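Local coordinates for aspartate-semialdehyde dehydrogenase (Cryptococcus neoformans var. neoformans JEC21, PDB 5CEF), which catalyses the NADPH-dependent reductive dephosphorylation of L-aspartyl phosphate to L-aspartate semialdehyde, the second step in making the aspartate family of amino acids, at residues S136-P139 and Y140-E143; G225-T228 and P229-A233. All blocks are in the same frame, centred on the assembly; numbering follows the deposited sequence.

Contact 1: residues S136-P139 and Y140-E143; sequences SIIP and YQRE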
loop_
_atom_site.group_PDB
_atom_site.type_symbol
_atom_site.label_atom_id
_atom_site.label_comp_id
_atom_site.label_asym_id
_atom_site.label_seq_id
_atom_site.Cartn_x
_atom_site.Cartn_y
_atom_site.Cartn_z
ATOM N N SER A 136 31.798 9.088 30.393
ATOM C CA SER A 136 32.952 9.012 31.288
ATOM C C SER A 136 34.303 8.837 30.586
ATOM O O SER A 136 35.333 9.170 31.167
ATOM C CB SER A 136 32.777 7.881 32.293
ATOM O OG SER A 136 33.012 6.643 31.673
ATOM N N ILE A 137 34.303 8.363 29.338
ATOM C CA ILE A 137 35.540 8.202 28.565
ATOM C C ILE A 137 36.010 9.475 27.867
ATOM O O ILE A 137 37.076 9.481 27.253
ATOM C CB ILE A 137 35.400 7.062 27.519
ATOM C CG1 ILE A 137 36.748 6.467 27.152
ATOM C CG2 ILE A 137 34.704 7.536 26.262
ATOM C CD1 ILE A 137 36.673 5.304 26.186
ATOM N N ILE A 138 35.230 10.547 27.918
ATOM C CA ILE A 138 35.552 11.746 27.118
ATOM C C ILE A 138 36.870 12.438 27.518
ATOM O O ILE A 138 37.651 12.823 26.642
ATOM C CB ILE A 138 34.375 12.754 27.126
ATOM C CG1 ILE A 138 33.160 12.169 26.399
ATOM C CG2 ILE A 138 34.767 14.047 26.440
ATOM C CD1 ILE A 138 33.418 11.814 24.950
ATOM N N PRO A 139 37.137 12.594 28.832
ATOM C CA PRO A 139 38.424 13.199 29.231
ATOM C C PRO A 139 39.611 12.453 28.639
ATOM O O PRO A 139 40.535 13.072 28.126
ATOM C CB PRO A 139 38.396 13.098 30.759
ATOM C CG PRO A 139 36.943 13.234 31.075
ATOM C CD PRO A 139 36.236 12.437 29.990
ATOM N N TYR A 140 39.545 11.124 28.650
ATOM C CA TYR A 140 40.588 10.310 28.037
ATOM C C TYR A 140 40.689 10.513 26.518
ATOM O O TYR A 140 41.794 10.498 25.954
ATOM C CB TYR A 140 40.393 8.821 28.386
ATOM C CG TYR A 140 41.541 7.966 27.924
ATOM C CD1 TYR A 140 42.817 8.125 28.473
ATOM C CD2 TYR A 140 41.383 7.031 26.907
ATOM C CE1 TYR A 140 43.891 7.354 28.055
ATOM C CE2 TYR A 140 42.459 6.260 26.473
ATOM C CZ TYR A 140 43.703 6.423 27.065
ATOM O OH TYR A 140 44.760 5.694 26.631
ATOM N N GLN A 141 39.555 10.701 25.850
ATOM C CA GLN A 141 39.565 10.935 24.392
ATOM C C GLN A 141 40.283 12.232 24.106
ATOM O O GLN A 141 41.116 12.304 23.202
ATOM C CB GLN A 141 38.141 10.952 23.763
ATOM C CG GLN A 141 38.157 11.208 22.254
ATOM C CD GLN A 141 36.787 11.489 21.594
ATOM O OE1 GLN A 141 36.709 12.229 20.598
ATOM N NE2 GLN A 141 35.742 10.851 22.079
ATOM N N ARG A 142 39.929 13.266 24.869
ATOM C CA ARG A 142 40.588 14.578 24.780
ATOM C C ARG A 142 42.092 14.490 25.022
ATOM O O ARG A 142 42.895 14.922 24.182
ATOM C CB ARG A 142 40.011 15.518 25.815
ATOM C CG ARG A 142 38.647 16.042 25.459
ATOM C CD ARG A 142 37.988 16.669 26.671
ATOM N NE ARG A 142 36.864 17.507 26.277
ATOM C CZ ARG A 142 35.971 18.020 27.124
ATOM N NH1 ARG A 142 36.074 17.792 28.431
ATOM N NH2 ARG A 142 34.979 18.759 26.661
ATOM N N GLU A 143 42.461 13.906 26.153
ATOM C CA GLU A 143 43.864 13.759 26.499
ATOM C C GLU A 143 44.627 13.070 25.365
ATOM O O GLU A 143 45.633 13.596 24.908
ATOM C CB GLU A 143 44.012 13.009 27.810
ATOM C CG GLU A 143 45.424 12.516 28.102
ATOM C CD GLU A 143 45.439 11.424 29.161
ATOM O OE1 GLU A 143 46.081 10.356 28.922
ATOM O OE2 GLU A 143 44.758 11.636 30.205
HETATM O O HOH W 1 38.086 9.175 30.746
#
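Gln141 N, Arg142 N and Glu143 N reach back four residues to the carbonyls of Ile137, Ile138 and Pro139, the i to i+4 backbone bonds of this part of helix 138-145. Those of Arg142 and Glu143 are nearly straight at hydrogen, Arg142 N lying 2.9 Å from Ile138 O; the bond from Gln141 N to Ile137 O is longer and more bent. Pro139 has no N-H to give, but proline is readily accommodated near the N-terminal end of a helix, where that N-H is little needed. A water bridges the backbone here, donating to Ser136 O (2.8 Å) and accepting from Tyr140 N.

Van der Waals contacts of the side chains gather on Ile138. Its CD1 lies alongside the amide end of Gln141, 3.8 Å from NE2, the two side chains pointing the same way. Its CG2, anti to the backbone N (chi1 -66° places CG1 beside that N), lies over one face of the Arg142 guanidinium, offset to its rim, 4.0 Å from Arg142 NE.

Both polar ends bond beyond this turn: Gln141 OE1 accepts from Ile152 N and Arg104 NH1, and Arg142 NH2 donates to Lys149 O. Tyr151 and Val153 pack on Ile138. The buried amide is thus gripped while Ile138 CD1 packs alongside it, fastening the crossover helix of a Rossmann-type beta-alpha-beta unit to strand 151-155.

Contact 2: residues G225-T228 and P229-A233; sequences GGVT and PDNKA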
loop_
_atom_site.group_PDB
_atom_site.type_symbol
_atom_site.label_atom_id
_atom_site.label_comp_id
_atom_site.label_asym_id
_atom_site.label_seq_id
_atom_site.Cartn_x
_atom_site.Cartn_y
_atom_site.Cartn_z
ATOM N N GLY A 225 27.217 -2.723 26.959
ATOM C CA GLY A 225 28.407 -2.839 27.775
ATOM C C GLY A 225 28.670 -1.599 28.628
ATOM O O GLY A 225 27.808 -0.699 28.771
ATOM N N GLY A 226 29.867 -1.584 29.214
ATOM C CA GLY A 226 30.307 -0.514 30.099
ATOM C C GLY A 226 31.622 0.113 29.649
ATOM O O GLY A 226 32.178 -0.228 28.590
ATOM N N VAL A 227 32.073 1.062 30.463
ATOM C CA VAL A 227 33.375 1.657 30.369
ATOM C C VAL A 227 34.226 1.079 31.485
ATOM O O VAL A 227 33.754 0.897 32.601
ATOM C CB VAL A 227 33.282 3.168 30.535
ATOM C CG1 VAL A 227 34.658 3.784 30.540
ATOM C CG2 VAL A 227 32.484 3.732 29.380
ATOM N N THR A 228 35.479 0.777 31.183
ATOM C CA THR A 228 36.352 0.154 32.175
ATOM C C THR A 228 36.530 1.096 33.402
ATOM O O THR A 228 36.365 2.306 33.292
ATOM C CB THR A 228 37.730 -0.238 31.574
ATOM O OG1 THR A 228 38.266 0.838 30.797
ATOM C CG2 THR A 228 37.596 -1.431 30.682
ATOM N N PRO A 229 36.829 0.530 34.591
ATOM C CA PRO A 229 36.912 1.398 35.786
ATOM C C PRO A 229 37.913 2.541 35.640
ATOM O O PRO A 229 37.704 3.588 36.252
ATOM C CB PRO A 229 37.327 0.436 36.895
ATOM C CG PRO A 229 36.926 -0.934 36.415
ATOM C CD PRO A 229 36.949 -0.910 34.922
ATOM N N ASP A 230 38.964 2.374 34.819
ATOM C CA ASP A 230 39.918 3.481 34.559
ATOM C C ASP A 230 39.401 4.602 33.635
ATOM O O ASP A 230 40.111 5.580 33.417
ATOM C CB ASP A 230 41.277 2.965 34.024
ATOM C CG ASP A 230 41.161 2.195 32.723
ATOM O OD1 ASP A 230 40.041 2.144 32.168
ATOM O OD2 ASP A 230 42.176 1.620 32.260
ATOM N N ASN A 231 38.192 4.439 33.084
ATOM C CA ASN A 231 37.610 5.349 32.080
ATOM C C ASN A 231 38.458 5.576 30.836
ATOM O O ASN A 231 38.435 6.654 30.275
ATOM C CB ASN A 231 37.234 6.697 32.691
ATOM C CG ASN A 231 36.250 6.559 33.826
ATOM O OD1 ASN A 231 35.076 6.271 33.630
ATOM N ND2 ASN A 231 36.733 6.737 35.021
ATOM N N LYS A 232 39.169 4.557 30.378
ATOM C CA LYS A 232 39.959 4.657 29.146
ATOM C C LYS A 232 39.477 3.763 27.991
ATOM O O LYS A 232 40.010 3.851 26.857
ATOM C CB LYS A 232 41.420 4.326 29.451
ATOM C CG LYS A 232 41.966 5.072 30.656
ATOM C CD LYS A 232 43.468 4.886 30.814
ATOM C CE LYS A 232 44.015 5.802 31.901
ATOM N NZ LYS A 232 45.498 5.796 31.899
ATOM N N ALA A 233 38.493 2.897 28.261
ATOM C CA ALA A 233 38.056 1.934 27.257
ATOM C C ALA A 233 36.631 1.452 27.438
ATOM O O ALA A 233 36.037 1.559 28.524
ATOM C CB ALA A 233 39.007 0.729 27.241
#
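Thr228 OG1 donates a 2.6 Å hydrogen bond to Asp230 OD1, so a threonine hydroxyl and a carboxylate two residues on lie side by side and lock the loop from within. The hydroxyl meets OD1 nearly along its C-O axis. With chi1 at 46°, Thr228 OG1 sits between its own backbone N and carbonyl carbon, turned in toward Asp230 and Ala233; it also accepts a weak bond from Ala233 N. Asp230 OD1 accepts a second hydrogen bond from Lys232 N at 3.1 Å, this time from above the carboxylate plane, and two donors therefore fix the rotation of the carboxylate.

The backbone closes around this pair. Thr228 N bonds to Ala233 O at 2.8 Å. That same carbonyl oxygen receives a CA-H...O contact from Val227 CA (3.2 Å), and Val227 CG1 packs against Asn231 CA at 3.7 Å. Beyond the loop, Asn231 OD1 is hydrogen-bonded to Ser136 OG; a little further along it, Asp235 OD1 accepts from Gly226 N.

Asn231 N to Thr228 O (2.8 Å), approaching from above the carbonyl plane, closes a type I beta turn from Thr228 to Asn231, and Asp230 OD1 with Lys232 N forms an overlapping Asx turn, in the surface loop between helix 212-224 and strand 243-250.

How the contacts relate
Contact 1 comes first along the chain and contact 2 some eighty residues later, yet their centres lie only about 11 Å apart on the same side of the chain's centre. Helix 138-145 lies between strands 125-126 and 151-155 of the parallel sheet, as the helix of a beta-alpha-beta unit in the NAD-binding domain, whereas residues 225-233 belong to the dimerisation domain. The two meet directly: the hydrogen bond between Ser136 and Asn231 joins them, Ser136 OG also touches Val227 CG1, and Tyr140 touches the loop carbonyls, with CB near Asn231 O and CE2 3.5 Å from Lys232 O. The 225-233 loop thereby rests against residues 136-140, away from the cofactor-binding and active-site residues.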